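Local coordinates for dihydroneopterin aldolase (Burkholderia thailandensis, PDB 3V9O), which belongs to the dihydroneopterin aldolase family of T-fold (tunnelling-fold) proteins, forms a multi-subunit assembly and here binds guanine, at residues 63-66 against 70-73; 28-33 against 80-85; 53-58 against 103-108. All blocks are in the same frame, centred on the assembly; numbering follows the deposited sequence. Where two conformers were deposited one is given.

Contact 1. Residues 63-66 against 70-73. With GUN (guanine), chain G.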
loop_
_atom_site.group_PDB
_atom_site.type_symbol
_atom_site.label_atom_id
_atom_site.label_comp_id
_atom_site.label_asym_id
_atom_site.label_seq_id
_atom_site.Cartn_x
_atom_site.Cartn_y
_atom_site.Cartn_z
ATOM N N THR A 63 5.668 -14.466 21.040
ATOM C CA THR A 63 4.267 -14.517 21.464
ATOM C C THR A 63 4.262 -14.475 22.956
ATOM O O THR A 63 4.595 -15.470 23.591
ATOM C CB THR A 63 3.507 -15.769 20.882
ATOM O OG1 THR A 63 3.455 -15.631 19.438
ATOM C CG2 THR A 63 2.051 -15.796 21.423
ATOM N N PRO A 64 3.945 -13.309 23.546
ATOM C CA PRO A 64 3.959 -13.203 24.996
ATOM C C PRO A 64 2.760 -13.873 25.600
ATOM O O PRO A 64 1.601 -13.696 25.152
ATOM C CB PRO A 64 3.910 -11.688 25.252
ATOM C CG PRO A 64 3.106 -11.171 24.041
ATOM C CD PRO A 64 3.570 -12.045 22.882
ATOM N N VAL A 65 3.043 -14.667 26.615
ATOM C CA VAL A 65 1.981 -15.264 27.385
ATOM C C VAL A 65 1.954 -14.707 28.794
ATOM O O VAL A 65 1.034 -15.011 29.532
ATOM C CB VAL A 65 2.010 -16.827 27.383
ATOM C CG1 VAL A 65 2.026 -17.341 25.954
ATOM C CG2 VAL A 65 3.213 -17.347 28.129
ATOM N N GLU A 66 2.961 -13.901 29.161
ATOM C CA GLU A 66 2.986 -13.225 30.472
ATOM C C GLU A 66 3.068 -11.719 30.340
ATOM O O GLU A 66 3.307 -11.025 31.330
ATOM C CB GLU A 66 4.229 -13.593 31.307
ATOM C CG GLU A 66 4.364 -14.986 31.745
ATOM C CD GLU A 66 5.572 -15.162 32.655
ATOM O OE1 GLU A 66 5.460 -14.840 33.847
ATOM O OE2 GLU A 66 6.620 -15.624 32.166
ATOM N N ARG A 70 10.712 -9.386 27.851
ATOM C CA ARG A 70 11.675 -10.442 27.558
ATOM C C ARG A 70 11.110 -11.524 26.634
ATOM O O ARG A 70 11.870 -12.310 26.092
ATOM C CB ARG A 70 12.203 -11.094 28.849
ATOM C CG ARG A 70 11.117 -11.765 29.684
ATOM C CD ARG A 70 11.715 -12.524 30.864
ATOM N NE ARG A 70 10.733 -12.926 31.875
ATOM C CZ ARG A 70 9.757 -13.826 31.699
ATOM N NH1 ARG A 70 9.574 -14.437 30.526
ATOM N NH2 ARG A 70 8.951 -14.117 32.721
ATOM N N GLU A 71 9.782 -11.588 26.491
ATOM C CA GLU A 71 9.147 -12.591 25.635
ATOM C C GLU A 71 9.117 -12.206 24.157
ATOM O O GLU A 71 8.657 -12.992 23.323
ATOM C CB GLU A 71 7.701 -12.832 26.079
ATOM C CG GLU A 71 7.609 -13.433 27.457
ATOM C CD GLU A 71 6.183 -13.710 27.783
ATOM O OE1 GLU A 71 5.518 -12.749 28.175
ATOM O OE2 GLU A 71 5.683 -14.855 27.600
ATOM N N VAL A 72 9.471 -10.953 23.835
ATOM C CA VAL A 72 9.410 -10.497 22.455
ATOM C C VAL A 72 10.709 -9.851 21.983
ATOM O O VAL A 72 11.661 -9.663 22.777
ATOM C CB VAL A 72 8.244 -9.488 22.265
ATOM C CG1 VAL A 72 6.916 -10.055 22.703
ATOM C CG2 VAL A 72 8.477 -8.172 23.006
ATOM N N VAL A 73 10.798 -9.592 20.677
ATOM C CA VAL A 73 11.906 -8.805 20.118
ATOM C C VAL A 73 11.558 -7.329 20.326
ATOM O O VAL A 73 10.547 -6.856 19.859
ATOM C CB VAL A 73 12.124 -9.082 18.603
ATOM C CG1 VAL A 73 13.139 -8.082 18.029
ATOM C CG2 VAL A 73 12.611 -10.538 18.403
HETATM N N9 GUN G . 9.643 -1.986 23.338
HETATM C C8 GUN G . 8.911 -1.166 24.185
HETATM N N7 GUN G . 7.534 -1.472 24.184
HETATM C C5 GUN G . 7.481 -2.569 23.346
HETATM C C6 GUN G . 6.338 -3.384 22.895
HETATM O O6 GUN G . 5.161 -3.224 23.253
HETATM N N1 GUN G . 6.640 -4.420 22.013
HETATM C C2 GUN G . 7.920 -4.632 21.505
HETATM N N2 GUN G . 8.127 -5.623 20.574
HETATM N N3 GUN G . 9.015 -3.862 21.923
HETATM C C4 GUN G . 8.718 -2.856 22.821
HETATM O O HOH W 1 7.608 -15.878 22.937
HETATM O O HOH W 2 6.240 -16.863 25.420
HETATM O O HOH W 3 6.944 -16.705 29.201
#
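The carboxylate of Glu71 lies against the backbone of 63-66 and accepts two successive amides. Val65 N bonds to Glu71 OE2 at 2.8 Å, almost straight (165°), from the syn side but 33° out of the carboxylate plane; Glu66 N meets the syn lone pair of Glu71 OE1 at 3.0 Å, with a weak second branch to Glu71 OE2. With CG anti to its carbonyl carbon and an extended chain, Glu71 passes Pro64 on the way, and Pro64 CB lies 3.5 Å from Glu71 OE1. That same oxygen also accepts Lys68 N, so one side chain gathers the amides of Val65, Glu66 and Lys68. This surface loop joins strand 47-58 to helix 76-87 and leads into the guanine site: guanine N2 donates to Val73 O (2.8 Å), while Val72 CG2 packs near that amino group. Asp74 and Tyr75, with Gln94 and Glu95 of the second subunit, also hydrogen-bond the guanine. Further out, Glu66 and Arg70 form a salt bridge in which Glu66 OE2 lies near the guanidinium plane, at its edge, 2.8 Å from Arg70 NH2. On the acid's side the donor stands above the carboxylate plane, the two planes being 57° apart. Water 3 donates to Glu66 OE2 and Glu71 OE2, linking these like charges, and Arg70 probably eases their repulsion. Among the apolar groups, Pro64 CD rests 3.9 Å from Val72 CG1; Pro64 packs on Thr96 and Val72 on Glu95, both of the second subunit.

Contact 2. Residues 28-33 against 80-85. With EDO (1,2-ethanediol), chain F.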
loop_
_atom_site.group_PDB
_atom_site.type_symbol
_atom_site.label_atom_id
_atom_site.label_comp_id
_atom_site.label_asym_id
_atom_site.label_seq_id
_atom_site.Cartn_x
_atom_site.Cartn_y
_atom_site.Cartn_z
ATOM N N ARG A 28 7.557 3.757 11.239
ATOM C CA ARG A 28 7.076 4.586 10.144
ATOM C C ARG A 28 7.647 5.987 10.211
ATOM O O ARG A 28 7.513 6.671 11.241
ATOM C CB ARG A 28 5.527 4.682 10.116
ATOM C CG ARG A 28 5.032 5.417 8.897
ATOM C CD ARG A 28 3.566 5.213 8.505
ATOM N NE ARG A 28 2.686 5.808 9.498
ATOM C CZ ARG A 28 1.942 5.115 10.383
ATOM N NH1 ARG A 28 1.898 3.808 10.376
ATOM N NH2 ARG A 28 1.212 5.804 11.226
ATOM N N ASN A 29 8.245 6.390 9.087
ATOM C CA ASN A 29 8.763 7.783 8.883
ATOM C C ASN A 29 9.638 8.250 10.043
ATOM O O ASN A 29 9.294 9.253 10.723
ATOM C CB ASN A 29 7.660 8.763 8.573
ATOM C CG ASN A 29 6.939 8.409 7.289
ATOM O OD1 ASN A 29 7.573 7.875 6.335
ATOM N ND2 ASN A 29 5.646 8.725 7.212
ATOM N N HIS A 30 10.765 7.555 10.256
ATOM C CA HIS A 30 11.768 8.032 11.171
ATOM C C HIS A 30 12.608 9.048 10.418
ATOM O O HIS A 30 13.288 8.717 9.466
ATOM C CB HIS A 30 12.624 6.840 11.630
ATOM C CG HIS A 30 13.772 7.216 12.484
ATOM N ND1 HIS A 30 13.782 8.330 13.280
ATOM C CD2 HIS A 30 14.944 6.573 12.726
ATOM C CE1 HIS A 30 14.927 8.395 13.948
ATOM N NE2 HIS A 30 15.654 7.351 13.607
ATOM N N GLU A 31 12.579 10.289 10.856
ATOM C CA GLU A 31 13.390 11.340 10.225
ATOM C C GLU A 31 14.707 11.517 10.987
ATOM O O GLU A 31 14.775 11.504 12.206
ATOM C CB GLU A 31 12.631 12.657 10.159
ATOM C CG GLU A 31 12.386 13.363 11.442
ATOM C CD GLU A 31 11.963 14.782 11.265
ATOM O OE1 GLU A 31 11.589 15.215 10.145
ATOM O OE2 GLU A 31 11.996 15.513 12.272
ATOM N N VAL A 32 15.744 11.736 10.166
ATOM C CA VAL A 32 17.046 12.118 10.685
ATOM C C VAL A 32 17.589 13.249 9.832
ATOM O O VAL A 32 17.183 13.454 8.669
ATOM C CB VAL A 32 18.049 10.932 10.669
ATOM C CG1 VAL A 32 17.567 9.760 11.559
ATOM C CG2 VAL A 32 18.368 10.446 9.257
ATOM N N TYR A 33 18.530 14.002 10.387
ATOM C CA TYR A 33 19.237 15.016 9.656
ATOM C C TYR A 33 20.699 14.574 9.639
ATOM O O TYR A 33 21.266 14.245 10.698
ATOM C CB TYR A 33 19.096 16.390 10.316
ATOM C CG TYR A 33 17.687 16.963 10.206
ATOM C CD1 TYR A 33 16.737 16.658 11.161
ATOM C CD2 TYR A 33 17.325 17.776 9.116
ATOM C CE1 TYR A 33 15.442 17.191 11.064
ATOM C CE2 TYR A 33 16.044 18.302 9.021
ATOM C CZ TYR A 33 15.132 17.995 10.006
ATOM O OH TYR A 33 13.842 18.560 9.907
ATOM N N GLN A 80 17.350 2.166 17.135
ATOM C CA GLN A 80 18.758 2.049 17.571
ATOM C C GLN A 80 19.682 1.748 16.408
ATOM O O GLN A 80 20.798 2.307 16.338
ATOM C CB GLN A 80 18.846 0.932 18.610
ATOM C CG GLN A 80 18.354 1.380 19.984
ATOM C CD GLN A 80 18.079 0.234 20.963
ATOM O OE1 GLN A 80 18.248 -0.957 20.646
ATOM N NE2 GLN A 80 17.610 0.598 22.159
ATOM N N SER A 81 19.285 0.826 15.556
ATOM C CA SER A 81 20.116 0.486 14.420
ATOM C C SER A 81 20.248 1.639 13.443
ATOM O O SER A 81 21.366 1.876 12.924
ATOM C CB SER A 81 19.638 -0.784 13.749
ATOM O OG SER A 81 19.581 -1.787 14.741
ATOM N N VAL A 82 19.163 2.363 13.181
ATOM C CA VAL A 82 19.285 3.541 12.308
ATOM C C VAL A 82 20.243 4.518 12.958
ATOM O O VAL A 82 21.171 5.019 12.291
ATOM C CB VAL A 82 17.920 4.194 12.129
ATOM C CG1 VAL A 82 18.103 5.528 11.365
ATOM C CG2 VAL A 82 17.037 3.245 11.321
ATOM N N ALA A 83 20.115 4.807 14.243
ATOM C CA ALA A 83 21.014 5.765 14.882
ATOM C C ALA A 83 22.459 5.345 14.778
ATOM O O ALA A 83 23.354 6.203 14.505
ATOM C CB ALA A 83 20.670 5.949 16.370
ATOM N N GLN A 84 22.747 4.063 14.969
ATOM C CA GLN A 84 24.118 3.598 14.909
ATOM C C GLN A 84 24.685 3.811 13.499
ATOM O O GLN A 84 25.819 4.239 13.341
ATOM C CB GLN A 84 24.179 2.130 15.292
ATOM C CG GLN A 84 24.001 1.917 16.784
ATOM C CD GLN A 84 23.644 0.479 17.172
ATOM O OE1 GLN A 84 23.458 -0.411 16.318
ATOM N NE2 GLN A 84 23.537 0.249 18.485
ATOM N N CYS A 85 23.890 3.501 12.490
ATOM C CA CYS A 85 24.350 3.662 11.111
ATOM C C CYS A 85 24.570 5.108 10.716
ATOM O O CYS A 85 25.614 5.449 10.112
ATOM C CB CYS A 85 23.390 2.933 10.145
ATOM S SG CYS A 85 23.390 1.149 10.293
HETATM C C1 EDO F . 27.922 3.233 6.426
HETATM O O1 EDO F . 28.336 1.988 6.987
HETATM C C2 EDO F . 26.591 3.613 7.064
HETATM O O2 EDO F . 26.554 3.071 8.400
#
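With CG anti to the backbone N (chi1 175°), and its CA-CB bond pointing toward the helix, His30 carries its ring up to Val82, whose CG1 is likewise anti to its own N (chi1 173°). The two side chains come from opposite directions. The nearest atoms are His30 CD2 and Val82 CG1, 3.6 Å apart. Val82 CB lies in the plane of the imidazole at its edge, 3.9 Å from His30 CD2, whereas the CG1 methyl approaches the ring obliquely and also comes within 3.8 Å of His30 NE2. Two residues along the strand, the CA-CB bond of Val32 also points toward the helix, and its CG1 reaches Val82 CG1 at 4.3 Å, a looser touch. One valine of helix 76-87 is thus met by two alternate residues of strand 22-34, and it also packs on Ile51 of the adjoining strand 47-58. This is helix-on-sheet packing in the T-fold, where helices lie over one side of an antiparallel sheet. Strand 22-34 is outermost within its own chain, but Arg28 and His30 pair in an antiparallel ladder with a strand of the second subunit, so the sheet runs on across the interface. There His30 ND1 is hydrogen-bonded to Asp126 O of the second subunit. The imidazole therefore has a divided role: its CD2 lies against aliphatic carbon while its ND1 takes a polar partner in the neighbouring chain, which probably helps fix the ring rotation in which Val82 meets it.

Contact 3. Residues 53-58 against 103-108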
loop_
_atom_site.group_PDB
_atom_site.type_symbol
_atom_site.label_atom_id
_atom_site.label_comp_id
_atom_site.label_asym_id
_atom_site.label_seq_id
_atom_site.Cartn_x
_atom_site.Cartn_y
_atom_site.Cartn_z
ATOM N N VAL A 53 11.115 1.117 8.307
ATOM C CA VAL A 53 11.688 -0.229 8.573
ATOM C C VAL A 53 10.541 -1.175 8.923
ATOM O O VAL A 53 9.612 -0.833 9.678
ATOM C CB VAL A 53 12.625 -0.203 9.790
ATOM C CG1 VAL A 53 13.242 -1.610 10.076
ATOM C CG2 VAL A 53 13.773 0.842 9.562
ATOM N N ASP A 54 10.634 -2.387 8.363
ATOM C CA ASP A 54 9.721 -3.506 8.712
ATOM C C ASP A 54 10.644 -4.652 9.128
ATOM O O ASP A 54 11.583 -5.039 8.426
ATOM C CB ASP A 54 8.856 -3.978 7.561
ATOM C CG ASP A 54 7.866 -2.970 7.090
ATOM O OD1 ASP A 54 7.056 -2.471 7.859
ATOM O OD2 ASP A 54 7.851 -2.723 5.873
ATOM N N LEU A 55 10.438 -5.186 10.337
ATOM C CA LEU A 55 11.197 -6.321 10.808
ATOM C C LEU A 55 10.245 -7.508 10.937
ATOM O O LEU A 55 9.192 -7.388 11.601
ATOM C CB LEU A 55 11.815 -5.890 12.161
ATOM C CG LEU A 55 13.029 -6.544 12.699
ATOM C CD1 LEU A 55 14.167 -6.308 11.680
ATOM C CD2 LEU A 55 13.366 -5.825 14.013
ATOM N N PHE A 56 10.557 -8.651 10.341
ATOM C CA PHE A 56 9.714 -9.879 10.421
ATOM C C PHE A 56 10.338 -10.817 11.405
ATOM O O PHE A 56 11.492 -11.242 11.186
ATOM C CB PHE A 56 9.483 -10.493 9.043
ATOM C CG PHE A 56 8.781 -9.498 8.123
ATOM C CD1 PHE A 56 9.494 -8.539 7.385
ATOM C CD2 PHE A 56 7.392 -9.562 8.064
ATOM C CE1 PHE A 56 8.790 -7.583 6.592
ATOM C CE2 PHE A 56 6.712 -8.659 7.258
ATOM C CZ PHE A 56 7.409 -7.705 6.531
ATOM N N VAL A 57 9.622 -11.095 12.490
ATOM C CA VAL A 57 10.124 -11.956 13.561
ATOM C C VAL A 57 9.143 -13.131 13.780
ATOM O O VAL A 57 7.906 -12.906 13.760
ATOM C CB VAL A 57 10.369 -11.112 14.857
ATOM C CG1 VAL A 57 11.347 -9.994 14.559
ATOM C CG2 VAL A 57 9.076 -10.479 15.375
ATOM N N PRO A 58 9.612 -14.349 13.996
ATOM C CA PRO A 58 8.692 -15.481 14.122
ATOM C C PRO A 58 7.735 -15.324 15.307
ATOM O O PRO A 58 8.164 -14.917 16.391
ATOM C CB PRO A 58 9.633 -16.684 14.371
ATOM C CG PRO A 58 10.895 -16.252 13.628
ATOM C CD PRO A 58 11.026 -14.785 13.890
ATOM N N ALA A 103 21.578 -4.651 6.937
ATOM C CA ALA A 103 22.543 -5.650 7.423
ATOM C C ALA A 103 22.573 -5.680 8.953
ATOM O O ALA A 103 22.629 -6.786 9.561
ATOM C CB ALA A 103 23.927 -5.379 6.862
ATOM N N SER A 104 22.554 -4.508 9.580
ATOM C CA SER A 104 22.521 -4.449 11.032
ATOM C C SER A 104 21.320 -5.183 11.601
ATOM O O SER A 104 21.456 -5.951 12.562
ATOM C CB SER A 104 22.519 -2.959 11.441
ATOM O OG SER A 104 22.396 -2.839 12.842
ATOM N N LEU A 105 20.139 -4.942 11.036
ATOM C CA LEU A 105 18.923 -5.520 11.605
ATOM C C LEU A 105 18.790 -7.032 11.316
ATOM O O LEU A 105 18.171 -7.747 12.119
ATOM C CB LEU A 105 17.694 -4.763 11.036
ATOM C CG LEU A 105 17.551 -3.409 11.754
ATOM C CD1 LEU A 105 16.529 -2.611 10.960
ATOM C CD2 LEU A 105 17.138 -3.512 13.217
ATOM N N LEU A 106 19.366 -7.512 10.212
ATOM C CA LEU A 106 19.393 -8.947 9.935
ATOM C C LEU A 106 20.294 -9.665 10.898
ATOM O O LEU A 106 20.176 -10.885 11.025
ATOM C CB LEU A 106 19.908 -9.212 8.536
ATOM C CG LEU A 106 18.851 -8.936 7.497
ATOM C CD1 LEU A 106 19.585 -8.812 6.123
ATOM C CD2 LEU A 106 17.734 -9.993 7.467
ATOM N N ALA A 107 21.207 -8.980 11.598
ATOM C CA ALA A 107 22.227 -9.674 12.397
ATOM C C ALA A 107 21.713 -10.050 13.784
ATOM O O ALA A 107 22.350 -9.791 14.804
ATOM C CB ALA A 107 23.515 -8.803 12.490
ATOM N N HIS A 108 20.523 -10.666 13.844
ATOM C CA HIS A 108 19.841 -10.999 15.098
ATOM C C HIS A 108 19.169 -12.340 14.863
ATOM O O HIS A 108 18.520 -12.556 13.820
ATOM C CB HIS A 108 18.815 -9.954 15.499
ATOM C CG HIS A 108 19.405 -8.618 15.765
ATOM N ND1 HIS A 108 20.053 -8.296 16.949
ATOM C CD2 HIS A 108 19.563 -7.563 14.935
ATOM C CE1 HIS A 108 20.555 -7.071 16.835
ATOM N NE2 HIS A 108 20.268 -6.605 15.623
#
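Aliphatic contacts carry this pairing, and all of them fall on Leu105. Its CD1 meets Val53 CG1 tip to tip at 3.5 Å, a close approach for two methyl groups. The CA-CB bond of Val53 points toward helix 94-106, and CG1, anti to the backbone N (chi1 180°), is the methyl that meets the leucine. Nearer the helix backbone, Leu55 CD1 comes up to Leu105 CB at 3.9 Å, the two leucines lying obliquely to one another. The CA-CB bond of Leu55 does not itself aim at the helix; its branch end closes the distance. Leu105 is thus touched at both its root and one tip by alternate residues of the strand.

Backbone bonds place 53-58 in the interior of the four-stranded antiparallel sheet of this chain: Val53 and Leu55 pair with Leu27 and Leu25 of strand 22-34, while Asp54 pairs with Arg115 of strand 113-120.

Ionic contact is made by Asp54, whose CA-CB bond points away from the helix, with Arg115 and Arg24; Phe56, the next alternate residue, packs its ring with that of Phe135. Between strand and helix, by contrast, the contact consists of buried methyl and methylene groups, which implies that it depends on complementary shape and on the exclusion of water.

Contact 1 is a surface contact, whereas contacts 2 and 3 are buried near the centre of the chain. Contacts 2 and 3 seat successive helices, 76-87 and 94-106, on neighbouring strands of one sheet; the helices themselves touch where Ser81 meets Ser104 and Leu105. Contact 1 belongs to the loop between strand 47-58 and helix 76-87, so it is nested inside the loop closed by each of the others, and Val73 packs on Val57. Carboxylates, amides and waters dominate outside; inside, aliphatic carbon, joined in contact 2 by an imidazole. Contacts 1 and 2 both also reach the second subunit; contact 3 stays within one chain.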